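Local coordinates for putative gdp-fucose protein o-fucosyltransferase 1 (Caenorhabditis elegans, PDB 3ZY2), which belongs to the protein O-fucosyltransferase 1 family and is built on the two Rossmann-like domains of a GT-B glycosyltransferase, at residues Thr67-Tyr71 with Ile187-Arg192; Pro86-Pro90 with Pro167-Phe171; Trp193-Ile197 with Tyr316-Ala320; Leu209-Val214 with Ile278-Phe284; Ile267-Ile271 with Ala355-Ile359. All coordinates share one frame; numbering follows the deposited sequence.

Contact 1 of 5, residues Thr67-Tyr71 with Ile187-Arg192; sequences TVAKY and IQKYLR
The carbonyl oxygen of Thr67 accepts a hydrogen bond from Lys70 N (3.1 Å), and it also faces the edge of the Tyr190 ring, 3.7 Å from Tyr190 CD1. This contact lies in the GT-B fold where the chain, having left the last strand of the first Rossmann-like sheet, runs through a 3-10 segment that ends at Tyr190 and on toward the second domain. Helix 20-37 covers the aliphatic side, touching Val68, Tyr71, Ile187 and Leu191.

The two tyrosines form the aromatic part of the contact. Tyr71 CB lies over the face of the Tyr190 ring, 3.8 Å from its centroid, in a CH-pi contact. The rings themselves meet obliquely, their planes 38° apart. Lys189 CB lies over the opposite face of Tyr190. Tyr71 CG is anti to the backbone N (chi1 178°), which carries the ring on toward Ile187. There Ile187 CG1 lies over a face of the Tyr71 ring, and its CD1 reaches Tyr71 OH at 3.5 Å; the unbranched end of Ile187, CG1 to CD1, thus lies along both the ring and its hydroxyl oxygen. Lys35 makes a cation-pi contact with Tyr71 and also bonds its carbonyl oxygen.

Val68 fits closely against the turn: Val68 CB lies 3.5 Å from Tyr190 O, while Val68 CG2 meets Leu191 CD2 at 4.0 Å. Val68 N also comes near Tyr190 O, but the angle is too poor for a bond. Exposed Arg192 runs out past Thr67, whose OG1 lies over one face of its guanidinium, 3.7 Å from Arg192 CD.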
# COMPACT_ATOMS: atom_id res chain seq x y z
N THR A 67 7.46 -21.06 23.60
CA THR A 67 8.73 -20.56 23.11
C THR A 67 8.63 -19.14 22.54
O THR A 67 9.47 -18.31 22.83
CB THR A 67 9.34 -21.54 22.11
OG1 THR A 67 9.50 -22.82 22.76
CG2 THR A 67 10.72 -21.07 21.69
N VAL A 68 7.59 -18.87 21.77
CA VAL A 68 7.44 -17.54 21.20
C VAL A 68 7.19 -16.48 22.29
O VAL A 68 7.64 -15.35 22.17
CB VAL A 68 6.41 -17.51 20.05
CG1 VAL A 68 4.97 -17.56 20.55
CG2 VAL A 68 6.62 -16.27 19.20
N ALA A 69 6.51 -16.90 23.36
CA ALA A 69 6.23 -16.04 24.51
C ALA A 69 7.51 -15.57 25.20
O ALA A 69 7.49 -14.58 25.94
CB ALA A 69 5.31 -16.76 25.49
N LYS A 70 8.62 -16.26 24.96
CA LYS A 70 9.90 -15.85 25.57
C LYS A 70 10.45 -14.62 24.87
O LYS A 70 11.34 -13.92 25.40
CB LYS A 70 10.90 -17.00 25.55
CG LYS A 70 10.40 -18.26 26.24
CD LYS A 70 10.85 -18.34 27.67
CE LYS A 70 10.77 -19.79 28.18
NZ LYS A 70 11.58 -20.76 27.39
N TYR A 71 9.90 -14.32 23.70
CA TYR A 71 10.28 -13.11 22.99
C TYR A 71 9.40 -11.91 23.34
O TYR A 71 9.91 -10.81 23.62
CB TYR A 71 10.32 -13.33 21.47
CG TYR A 71 10.68 -12.06 20.75
CD1 TYR A 71 11.97 -11.51 20.87
CD2 TYR A 71 9.72 -11.36 20.02
CE1 TYR A 71 12.28 -10.32 20.24
CE2 TYR A 71 10.03 -10.17 19.40
CZ TYR A 71 11.31 -9.65 19.51
OH TYR A 71 11.61 -8.46 18.89
N ILE A 187 14.95 -13.57 15.44
CA ILE A 187 13.69 -13.91 16.09
C ILE A 187 13.24 -15.34 15.75
O ILE A 187 12.47 -15.93 16.50
CB ILE A 187 12.62 -12.81 15.79
CG1 ILE A 187 13.13 -11.48 16.34
CG2 ILE A 187 11.22 -13.16 16.40
CD1 ILE A 187 12.22 -10.29 16.00
N GLN A 188 13.76 -15.92 14.66
CA GLN A 188 13.45 -17.30 14.33
C GLN A 188 13.82 -18.26 15.48
O GLN A 188 13.24 -19.34 15.60
CB GLN A 188 14.17 -17.70 13.04
CG GLN A 188 13.70 -19.04 12.44
CD GLN A 188 12.46 -18.93 11.54
OE1 GLN A 188 12.38 -18.05 10.69
NE2 GLN A 188 11.51 -19.84 11.72
N LYS A 189 14.74 -17.83 16.35
CA LYS A 189 15.09 -18.62 17.56
C LYS A 189 13.83 -19.02 18.36
O LYS A 189 13.76 -20.10 18.96
CB LYS A 189 16.06 -17.80 18.43
CG LYS A 189 16.34 -18.40 19.78
CD LYS A 189 17.30 -17.52 20.56
CE LYS A 189 17.05 -17.62 22.06
NZ LYS A 189 17.25 -19.00 22.60
N TYR A 190 12.83 -18.14 18.31
CA TYR A 190 11.63 -18.27 19.13
C TYR A 190 10.49 -18.95 18.41
O TYR A 190 9.40 -19.07 18.97
CB TYR A 190 11.19 -16.90 19.66
CG TYR A 190 12.28 -16.21 20.43
CD1 TYR A 190 12.54 -16.58 21.73
CD2 TYR A 190 13.05 -15.23 19.84
CE1 TYR A 190 13.56 -15.97 22.46
CE2 TYR A 190 14.06 -14.59 20.56
CZ TYR A 190 14.30 -14.99 21.86
OH TYR A 190 15.30 -14.37 22.57
N LEU A 191 10.76 -19.44 17.20
CA LEU A 191 9.77 -20.28 16.48
C LEU A 191 10.27 -21.71 16.52
O LEU A 191 11.15 -22.10 15.74
CB LEU A 191 9.55 -19.80 15.04
CG LEU A 191 9.06 -18.35 14.89
CD1 LEU A 191 8.71 -18.05 13.45
CD2 LEU A 191 7.90 -17.97 15.79
N ARG A 192 9.71 -22.49 17.44
CA ARG A 192 10.11 -23.87 17.69
C ARG A 192 8.96 -24.75 17.24
O ARG A 192 7.83 -24.55 17.68
CB ARG A 192 10.36 -24.07 19.18
CG ARG A 192 10.73 -25.51 19.54
CD ARG A 192 11.17 -25.64 20.97
NE ARG A 192 12.39 -24.86 21.21
CZ ARG A 192 12.93 -24.64 22.40
NH1 ARG A 192 12.37 -25.14 23.51
NH2 ARG A 192 14.03 -23.91 22.50

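Contact 2 of 5, residues Pro86-Pro90 with Pro167-Phe171; sequences PTVWP and PVLAF
This is a buried apolar contact that seats the end of helix 77-88 and the tryptophan just beyond it on strand 168-171, a strand inside the parallel sheet of the first Rossmann-like domain. Trp89 is the first residue to leave the helical path, and its long flat indole can span Val168 and Ala170 together.

With CG anti to the backbone N (chi1 -167°), the indole is carried out toward the strand and lies across Val168 at about a right angle. Val168 CB stands almost exactly over the five-membered ring, 3.5 Å from its centroid and 3° off the normal, a nearly ideal CH-pi geometry. Its two methyls spread over the same face: CG2 touches Trp89 CG at 3.5 Å, and CG1 leans over the shared bond, 3.8 Å from Trp89 CE2. One strand repeat later, Ala170 points to the same side of the sheet. It comes obliquely to the indole, 3.8 Å from CB to Trp89 CZ2, and this small CB lets the six-membered ring lie close to the strand.

Before the strand, Pro167 packs against the last helical turn. Its CB meets Val88 CG1 at 3.6 Å as the two side chains slide past each other in opposite directions, and its ring also borders Val88 O. Strand 10-13 lies alongside in the sheet, with Val12 touching Val168 and Ala170. Phe80 of helix 77-88 touches both Trp89 and Val168. The indole nitrogen has a weak bond to Lys93 O, and a water also bridges the two segments: it accepts from Trp89 NE1 (2.9 Å) and donates to Val168 O (2.8 Å).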
# COMPACT_ATOMS: atom_id res chain seq x y z
N PRO A 86 -14.84 -10.57 22.76
CA PRO A 86 -16.25 -10.21 22.98
C PRO A 86 -16.45 -8.95 23.82
O PRO A 86 -17.31 -8.14 23.48
CB PRO A 86 -16.82 -11.45 23.68
CG PRO A 86 -15.98 -12.57 23.15
CD PRO A 86 -14.59 -11.99 23.04
N THR A 87 -15.65 -8.79 24.89
CA THR A 87 -15.73 -7.60 25.76
C THR A 87 -14.70 -6.50 25.45
O THR A 87 -14.97 -5.32 25.63
CB THR A 87 -15.58 -7.95 27.27
OG1 THR A 87 -14.33 -8.61 27.49
CG2 THR A 87 -16.73 -8.83 27.77
N VAL A 88 -13.51 -6.90 25.00
CA VAL A 88 -12.45 -5.93 24.72
C VAL A 88 -12.62 -5.26 23.35
O VAL A 88 -12.22 -4.13 23.17
CB VAL A 88 -11.04 -6.58 24.84
CG1 VAL A 88 -9.93 -5.64 24.34
CG2 VAL A 88 -10.78 -7.00 26.27
N TRP A 89 -13.23 -5.96 22.39
CA TRP A 89 -13.25 -5.49 21.01
C TRP A 89 -14.52 -5.90 20.25
O TRP A 89 -14.47 -6.67 19.28
CB TRP A 89 -12.01 -6.03 20.31
CG TRP A 89 -11.68 -5.43 18.98
CD1 TRP A 89 -11.54 -4.10 18.68
CD2 TRP A 89 -11.34 -6.15 17.79
NE1 TRP A 89 -11.16 -3.96 17.36
CE2 TRP A 89 -11.04 -5.20 16.79
CE3 TRP A 89 -11.28 -7.52 17.46
CZ2 TRP A 89 -10.69 -5.57 15.48
CZ3 TRP A 89 -10.93 -7.89 16.15
CH2 TRP A 89 -10.64 -6.91 15.18
N PRO A 90 -15.66 -5.39 20.69
CA PRO A 90 -16.95 -5.80 20.11
C PRO A 90 -17.10 -5.27 18.68
O PRO A 90 -16.37 -4.34 18.29
CB PRO A 90 -17.97 -5.15 21.06
CG PRO A 90 -17.24 -3.99 21.65
CD PRO A 90 -15.83 -4.41 21.79
N PRO A 167 -8.30 -0.62 21.75
CA PRO A 167 -7.82 -1.79 22.47
C PRO A 167 -7.15 -2.80 21.54
O PRO A 167 -6.29 -3.58 21.99
CB PRO A 167 -9.10 -2.39 23.07
CG PRO A 167 -10.22 -1.80 22.30
CD PRO A 167 -9.76 -0.46 21.87
N VAL A 168 -7.55 -2.79 20.27
CA VAL A 168 -7.03 -3.76 19.29
C VAL A 168 -6.64 -3.04 18.01
O VAL A 168 -7.49 -2.44 17.35
CB VAL A 168 -8.05 -4.90 18.97
CG1 VAL A 168 -7.45 -5.84 17.88
CG2 VAL A 168 -8.43 -5.69 20.22
N LEU A 169 -5.37 -3.12 17.62
CA LEU A 169 -4.96 -2.65 16.31
C LEU A 169 -5.06 -3.84 15.37
O LEU A 169 -4.44 -4.87 15.62
CB LEU A 169 -3.51 -2.14 16.34
CG LEU A 169 -3.08 -0.75 16.83
CD1 LEU A 169 -4.09 -0.00 17.72
CD2 LEU A 169 -1.72 -0.80 17.49
N ALA A 170 -5.85 -3.71 14.31
CA ALA A 170 -6.09 -4.81 13.38
C ALA A 170 -5.59 -4.48 11.99
O ALA A 170 -6.04 -3.52 11.39
CB ALA A 170 -7.57 -5.17 13.35
N PHE A 171 -4.67 -5.28 11.47
CA PHE A 171 -4.01 -5.03 10.18
C PHE A 171 -4.34 -6.13 9.17
O PHE A 171 -4.07 -7.31 9.41
CB PHE A 171 -2.49 -5.00 10.37
CG PHE A 171 -1.99 -3.97 11.36
CD1 PHE A 171 -1.87 -4.27 12.72
CD2 PHE A 171 -1.55 -2.71 10.91
CE1 PHE A 171 -1.37 -3.34 13.62
CE2 PHE A 171 -1.05 -1.79 11.81
CZ PHE A 171 -0.97 -2.08 13.16
O HOH W 1 -9.62 -2.20 15.57

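Contact 3 of 5, residues Trp193-Ile197 with Tyr316-Ala320; sequences WSSRI and YTSLA
The Trp193 indole is the main flat group, and one of its faces is laid against the helix 315-324. Over that face lie Ala320 CB, 3.9 Å from the centroid of the five-membered ring and 17° off its normal, and Tyr316 O, a carbonyl already taken by Ala320 N in the helix. Alanine is apt here, because its single methyl lets the broad ring come down almost to the helix backbone. Leu319 approaches the benzo end obliquely instead: its CB is 3.5 Å from Trp193 CZ2 and its CD1 3.6 Å from Trp193 CH2. The indole also stacks with Phe63, and its N-H is satisfied by Glu343, whose carboxylate thus helps fix the rotation of the ring.

The Tyr316 ring offers little to this contact beyond its root. Tyr316 CB touches Ile197 CD1 at 3.8 Å, while the phenol reaches away to a hydrogen bond with Glu48. Ile197 works as a two-branched wedge: with CG1 beside the backbone N (chi1 -72°), CD1 is sent to Tyr316, and CG2 drops onto Ala320 CB at 3.7 Å.

Ser194 is the N-cap of the helix that carries Ile197. Its OG takes a weak bond from Ile197 N (3.4 Å) and is also bonded to Phe61 O, tying the helix start to helix 59-62.

The contact therefore joins the opening of helix 195-208 to helix 315-324 in the second Rossmann-like domain. Helix 335-346 covers Leu319, Phe20 of helix 20-37 touches both Trp193 and Leu319, and Ser318 turns to strand 282-287, close to the guanosine-5'-diphosphate pocket to which Asp313 and Met315 belong.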
# COMPACT_ATOMS: atom_id res chain seq x y z
N TRP A 193 9.23 -25.73 16.38
CA TRP A 193 8.17 -26.61 15.88
C TRP A 193 7.40 -27.27 17.00
O TRP A 193 7.97 -27.67 18.03
CB TRP A 193 8.70 -27.68 14.92
CG TRP A 193 9.40 -27.04 13.76
CD1 TRP A 193 10.75 -26.94 13.57
CD2 TRP A 193 8.79 -26.34 12.67
NE1 TRP A 193 11.02 -26.24 12.42
CE2 TRP A 193 9.84 -25.86 11.85
CE3 TRP A 193 7.46 -26.07 12.30
CZ2 TRP A 193 9.59 -25.11 10.68
CZ3 TRP A 193 7.22 -25.34 11.13
CH2 TRP A 193 8.29 -24.88 10.33
N SER A 194 6.09 -27.41 16.78
CA SER A 194 5.24 -28.10 17.75
C SER A 194 5.82 -29.48 18.04
O SER A 194 6.55 -30.07 17.20
CB SER A 194 3.83 -28.23 17.19
OG SER A 194 3.84 -29.04 16.01
N SER A 195 5.52 -30.00 19.21
CA SER A 195 6.02 -31.32 19.57
C SER A 195 5.61 -32.37 18.53
O SER A 195 6.39 -33.26 18.22
CB SER A 195 5.56 -31.69 20.97
OG SER A 195 4.16 -31.80 21.00
N ARG A 196 4.40 -32.25 17.99
CA ARG A 196 3.93 -33.20 16.98
C ARG A 196 4.86 -33.22 15.76
O ARG A 196 5.23 -34.29 15.26
CB ARG A 196 2.50 -32.85 16.57
CG ARG A 196 1.87 -33.80 15.55
CD ARG A 196 0.54 -33.23 15.07
NE ARG A 196 0.70 -31.85 14.59
CZ ARG A 196 1.00 -31.50 13.34
NH1 ARG A 196 1.17 -32.42 12.40
NH2 ARG A 196 1.16 -30.23 13.04
N ILE A 197 5.20 -32.04 15.25
CA ILE A 197 6.08 -31.94 14.08
C ILE A 197 7.49 -32.39 14.40
O ILE A 197 8.14 -33.10 13.60
CB ILE A 197 6.06 -30.50 13.52
CG1 ILE A 197 4.71 -30.27 12.85
CG2 ILE A 197 7.20 -30.31 12.53
CD1 ILE A 197 4.41 -28.83 12.49
N TYR A 316 5.84 -28.79 6.60
CA TYR A 316 6.34 -28.35 7.91
C TYR A 316 7.33 -29.35 8.47
O TYR A 316 8.38 -28.96 9.00
CB TYR A 316 5.19 -28.07 8.88
CG TYR A 316 4.11 -27.23 8.25
CD1 TYR A 316 4.31 -25.86 8.00
CD2 TYR A 316 2.88 -27.81 7.86
CE1 TYR A 316 3.31 -25.07 7.38
CE2 TYR A 316 1.88 -27.01 7.25
CZ TYR A 316 2.11 -25.65 7.02
OH TYR A 316 1.17 -24.82 6.42
N THR A 317 7.00 -30.62 8.32
CA THR A 317 7.89 -31.68 8.77
C THR A 317 9.16 -31.64 7.92
O THR A 317 10.26 -31.82 8.46
CB THR A 317 7.23 -33.07 8.75
OG1 THR A 317 6.06 -33.02 9.59
CG2 THR A 317 8.19 -34.13 9.28
N SER A 318 9.04 -31.30 6.63
CA SER A 318 10.25 -31.12 5.80
C SER A 318 11.13 -30.01 6.34
O SER A 318 12.34 -30.18 6.43
CB SER A 318 9.93 -30.86 4.33
OG SER A 318 9.46 -32.06 3.71
N LEU A 319 10.54 -28.86 6.67
CA LEU A 319 11.33 -27.78 7.26
C LEU A 319 12.04 -28.24 8.55
O LEU A 319 13.23 -27.92 8.78
CB LEU A 319 10.42 -26.57 7.58
CG LEU A 319 9.95 -25.80 6.33
CD1 LEU A 319 8.81 -24.90 6.73
CD2 LEU A 319 11.08 -24.97 5.72
N ALA A 320 11.31 -28.95 9.40
CA ALA A 320 11.86 -29.42 10.66
C ALA A 320 13.03 -30.38 10.42
O ALA A 320 14.07 -30.26 11.08
CB ALA A 320 10.76 -30.08 11.49

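Contact 4 of 5, residues Leu209-Val214 with Ile278-Phe284; sequences LAKPFV and IGAKSVF
Backbone hydrogen bonds join strands 213-218 and 282-287 in parallel, Val214 pairing with Val283. Phe284 N donates to Val214 O at 2.8 Å in the carbonyl plane, while Val214 N donates to Ser282 O over a longer 3.2 Å. At the entry to the strands, Lys281 N reaches Pro212 O at 2.8 Å, nearly along the C=O axis.

Side-chain polar bonds hold the entry. Ser282 OG lies between its backbone N and carbonyl carbon (chi1 70°), a turn that aims it at Ala210 O, 2.8 Å away; a small hydroxyl suits this buried spot, where Leu209 and Phe213 CB press in on it. Lys281 folds back so that NZ bonds Gly279 O at 2.9 Å from well above the carbonyl plane. Lys211 points away and forms a salt bridge with Asp326.

Apolar contacts fall on both faces of the sheet. On one, Leu209 CD1 lies over a face of the Phe213 ring and meets Phe284 CB at 3.8 Å, with Phe213 CD2 at 4.0 Å from the same CB. On the other, beta-branched Val214 suits an extended strand and sends CG2 to Ile278 CD1 (3.7 Å) and Ala280 CB. Cis-Pro212 sets its ring beside the carbonyls of Ile278 and Gly279, and Gly279 ends the helix in a Schellman motif, where its positive phi (61°) costs little.

Together with helix 264-278, the strands form a beta-alpha-beta crossover of the second Rossmann-like domain. Helix 315-324 covers Phe213 and Phe284, Val275 of helix 264-278 backs Ala280 and Val283, and strands 307-308 and 327-330 continue the sheet on either side.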
# COMPACT_ATOMS: atom_id res chain seq x y z
N LEU A 209 17.27 -41.98 7.68
CA LEU A 209 18.41 -41.12 7.34
C LEU A 209 19.61 -41.42 8.22
O LEU A 209 19.75 -40.87 9.33
CB LEU A 209 18.00 -39.64 7.46
CG LEU A 209 16.89 -39.17 6.49
CD1 LEU A 209 16.43 -37.76 6.86
CD2 LEU A 209 17.39 -39.23 5.04
N ALA A 210 20.50 -42.28 7.73
CA ALA A 210 21.76 -42.56 8.43
C ALA A 210 22.55 -41.25 8.51
O ALA A 210 22.58 -40.43 7.57
CB ALA A 210 22.55 -43.65 7.72
N LYS A 211 23.16 -41.04 9.67
CA LYS A 211 23.91 -39.80 9.93
C LYS A 211 25.40 -39.99 9.68
O LYS A 211 25.94 -41.08 9.83
CB LYS A 211 23.65 -39.34 11.35
CG LYS A 211 22.20 -38.77 11.52
CD LYS A 211 21.82 -38.47 12.97
CE LYS A 211 22.56 -37.25 13.54
NZ LYS A 211 22.23 -35.99 12.81
N PRO A 212 26.08 -38.89 9.28
CA PRO A 212 25.52 -37.54 9.07
C PRO A 212 24.77 -37.46 7.75
O PRO A 212 25.10 -38.18 6.80
CB PRO A 212 26.76 -36.65 9.03
CG PRO A 212 27.90 -37.54 8.65
CD PRO A 212 27.54 -38.97 9.04
N PHE A 213 23.72 -36.65 7.71
CA PHE A 213 22.93 -36.52 6.47
C PHE A 213 22.92 -35.11 5.94
O PHE A 213 22.98 -34.13 6.71
CB PHE A 213 21.49 -37.12 6.57
CG PHE A 213 20.48 -36.28 7.33
CD1 PHE A 213 20.35 -36.41 8.72
CD2 PHE A 213 19.59 -35.45 6.65
CE1 PHE A 213 19.37 -35.69 9.41
CE2 PHE A 213 18.60 -34.70 7.35
CZ PHE A 213 18.49 -34.83 8.73
N VAL A 214 22.89 -35.02 4.62
CA VAL A 214 22.73 -33.75 3.91
C VAL A 214 21.25 -33.61 3.58
O VAL A 214 20.67 -34.53 3.03
CB VAL A 214 23.51 -33.72 2.57
CG1 VAL A 214 23.34 -32.37 1.87
CG2 VAL A 214 25.01 -33.92 2.78
N ILE A 278 31.31 -34.13 3.82
CA ILE A 278 31.00 -34.47 5.22
C ILE A 278 30.95 -35.99 5.49
O ILE A 278 30.63 -36.41 6.61
CB ILE A 278 29.68 -33.81 5.74
CG1 ILE A 278 28.44 -34.45 5.10
CG2 ILE A 278 29.68 -32.29 5.47
CD1 ILE A 278 27.15 -34.03 5.83
N GLY A 279 31.25 -36.80 4.48
CA GLY A 279 31.12 -38.26 4.62
C GLY A 279 29.68 -38.66 4.92
O GLY A 279 29.42 -39.42 5.86
N ALA A 280 28.74 -38.07 4.18
CA ALA A 280 27.32 -38.29 4.44
C ALA A 280 26.92 -39.74 4.24
O ALA A 280 27.43 -40.42 3.33
CB ALA A 280 26.49 -37.39 3.56
N LYS A 281 26.00 -40.21 5.09
CA LYS A 281 25.49 -41.58 4.96
C LYS A 281 24.08 -41.66 4.40
O LYS A 281 23.56 -42.76 4.18
CB LYS A 281 25.61 -42.35 6.28
CG LYS A 281 27.06 -42.52 6.74
CD LYS A 281 27.87 -43.35 5.74
CE LYS A 281 29.36 -43.43 6.11
NZ LYS A 281 30.12 -42.22 5.65
N SER A 282 23.50 -40.50 4.12
CA SER A 282 22.22 -40.40 3.46
C SER A 282 21.96 -38.95 3.05
O SER A 282 22.66 -38.02 3.51
CB SER A 282 21.09 -40.89 4.39
OG SER A 282 20.87 -39.99 5.46
N VAL A 283 20.95 -38.78 2.19
CA VAL A 283 20.50 -37.47 1.73
C VAL A 283 18.98 -37.39 1.91
O VAL A 283 18.25 -38.36 1.66
CB VAL A 283 20.90 -37.22 0.24
CG1 VAL A 283 20.20 -35.95 -0.31
CG2 VAL A 283 22.43 -37.12 0.12
N PHE A 284 18.53 -36.24 2.40
CA PHE A 284 17.10 -35.94 2.46
C PHE A 284 16.78 -34.87 1.44
O PHE A 284 17.48 -33.86 1.33
CB PHE A 284 16.73 -35.44 3.85
CG PHE A 284 15.30 -34.99 3.96
CD1 PHE A 284 14.25 -35.92 3.93
CD2 PHE A 284 15.00 -33.63 4.05
CE1 PHE A 284 12.92 -35.52 4.05
CE2 PHE A 284 13.66 -33.21 4.16
CZ PHE A 284 12.62 -34.17 4.14

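Contact 5 of 5, residues Ile267-Ile271 with Ala355-Ile359; sequences ILEQI and AFFGI
Phe357 drives its ring against one side of the helix containing Ile267, Gln270 and Ile271, and this is the buried, apolar part of the contact. Ile267 CG1 lies over one face of the ring, and its CG2 comes within 4.2 Å of Phe357 CE1. Phe357 CE1 sits 4.0 Å from Ile267 O, so this side of the ring rests on the helix backbone as well as on side chains. One turn on, Ile271 CG1 stands at the ring edge, near its plane, 4.3 Å from Phe357 CE1. Two isoleucines four residues apart present a continuous branched surface, and a flat, wholly apolar phenylalanine fills the ground beside it. With CG beside the backbone N (chi1 -69°), the ring is swung inward although its CB does not itself head for the helix.

The inner pocket is completed by Val216 and Leu218 of strand 213-218 and by Pro262. In the second Rossmann-like domain, helix 264-278 lies here against the sheet, with 354-356 as one of its edge strands, leading toward this ring. The strand runs into a type II beta turn from Phe356 to Ile359, with a backbone bond from Ile359 N to Phe356 O of 3.2 Å.

The outer side is polar and more exposed. Gln270 borders the ring with its CB, 4.1 Å from Phe357 CD1, then stretches out beyond CG at the protein surface, its amide plane turned 65° from the ring and its polar end lying over the turn. Gly358 is exposed there. It holds the third position of the type II turn, a place that demands positive phi (77°) and so suits a residue without CB. Ile359 points away from the helix, touching Cys245 instead.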
# COMPACT_ATOMS: atom_id res chain seq x y z
N ILE A 267 22.68 -29.36 -9.65
CA ILE A 267 22.15 -29.93 -8.40
C ILE A 267 22.88 -31.22 -8.05
O ILE A 267 23.34 -31.40 -6.93
CB ILE A 267 20.63 -30.17 -8.50
CG1 ILE A 267 19.91 -28.82 -8.54
CG2 ILE A 267 20.13 -31.04 -7.30
CD1 ILE A 267 18.46 -28.89 -8.95
N LEU A 268 23.01 -32.11 -9.04
CA LEU A 268 23.65 -33.40 -8.81
C LEU A 268 25.11 -33.24 -8.44
O LEU A 268 25.58 -33.85 -7.47
CB LEU A 268 23.47 -34.31 -10.04
CG LEU A 268 22.03 -34.74 -10.36
CD1 LEU A 268 21.97 -35.42 -11.69
CD2 LEU A 268 21.49 -35.66 -9.30
N GLU A 269 25.83 -32.41 -9.19
CA GLU A 269 27.25 -32.18 -8.93
C GLU A 269 27.46 -31.67 -7.51
O GLU A 269 28.33 -32.14 -6.79
CB GLU A 269 27.85 -31.19 -9.93
CG GLU A 269 29.32 -30.85 -9.63
CD GLU A 269 30.01 -30.05 -10.72
OE1 GLU A 269 29.37 -29.68 -11.73
OE2 GLU A 269 31.22 -29.78 -10.54
N GLN A 270 26.63 -30.71 -7.10
CA GLN A 270 26.80 -30.08 -5.80
C GLN A 270 26.40 -31.00 -4.63
O GLN A 270 27.07 -31.02 -3.60
CB GLN A 270 26.10 -28.72 -5.77
CG GLN A 270 26.81 -27.71 -6.67
CD GLN A 270 25.99 -26.49 -6.97
OE1 GLN A 270 25.70 -26.19 -8.14
NE2 GLN A 270 25.65 -25.74 -5.94
N ILE A 271 25.34 -31.79 -4.81
CA ILE A 271 24.96 -32.79 -3.79
C ILE A 271 26.08 -33.81 -3.59
O ILE A 271 26.42 -34.17 -2.46
CB ILE A 271 23.67 -33.52 -4.18
CG1 ILE A 271 22.46 -32.56 -4.04
CG2 ILE A 271 23.46 -34.78 -3.29
CD1 ILE A 271 21.14 -33.14 -4.52
N ALA A 355 24.61 -24.24 3.40
CA ALA A 355 25.16 -23.82 2.12
C ALA A 355 23.99 -23.61 1.19
O ALA A 355 22.86 -23.96 1.52
CB ALA A 355 26.10 -24.89 1.54
N PHE A 356 24.26 -23.05 0.01
CA PHE A 356 23.23 -22.80 -0.98
C PHE A 356 23.73 -23.22 -2.35
O PHE A 356 24.92 -23.08 -2.66
CB PHE A 356 22.86 -21.33 -1.02
CG PHE A 356 22.24 -20.83 0.25
CD1 PHE A 356 20.89 -20.99 0.47
CD2 PHE A 356 23.04 -20.21 1.23
CE1 PHE A 356 20.30 -20.54 1.65
CE2 PHE A 356 22.46 -19.76 2.40
CZ PHE A 356 21.08 -19.94 2.61
N PHE A 357 22.83 -23.72 -3.17
CA PHE A 357 23.18 -24.04 -4.56
C PHE A 357 23.73 -22.81 -5.27
O PHE A 357 23.21 -21.71 -5.13
CB PHE A 357 21.99 -24.62 -5.32
CG PHE A 357 21.59 -25.99 -4.85
CD1 PHE A 357 22.40 -27.09 -5.12
CD2 PHE A 357 20.41 -26.16 -4.12
CE1 PHE A 357 22.04 -28.34 -4.69
CE2 PHE A 357 20.04 -27.42 -3.69
CZ PHE A 357 20.86 -28.52 -3.96
N GLY A 358 24.82 -23.01 -6.00
CA GLY A 358 25.44 -21.94 -6.81
C GLY A 358 26.26 -20.90 -6.06
O GLY A 358 26.75 -19.92 -6.66
N ILE A 359 26.43 -21.11 -4.75
CA ILE A 359 27.19 -20.20 -3.89
C ILE A 359 28.39 -20.96 -3.36
O ILE A 359 28.23 -21.94 -2.63
CB ILE A 359 26.35 -19.70 -2.66
CG1 ILE A 359 25.12 -18.92 -3.10
CG2 ILE A 359 27.22 -18.89 -1.67
CD1 ILE A 359 25.40 -17.56 -3.74

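Overall arrangement
From the N terminus, contact 1 opens at 67-71 and contact 2 at 86-90; contact 2 closes first, at strand 168-171, and is nested inside the loop that contact 1 closes at 187-192. Contact 2 ties helix 77-88 to the first sheet; contact 1 ties helix 65-68 to the segment leading into the second domain. Contact 3 opens at once, at 193-197, and the loop it closes at 316-320 encloses contact 4. Contact 5 opens at 267-271, before contact 4 has closed, and ends at 355-359, so it crosses both contact 3 and contact 4. In the second domain, Ser318 packs on Phe284 and Ile271 on Val283, joining contacts 3, 4 and 5 around one sheet.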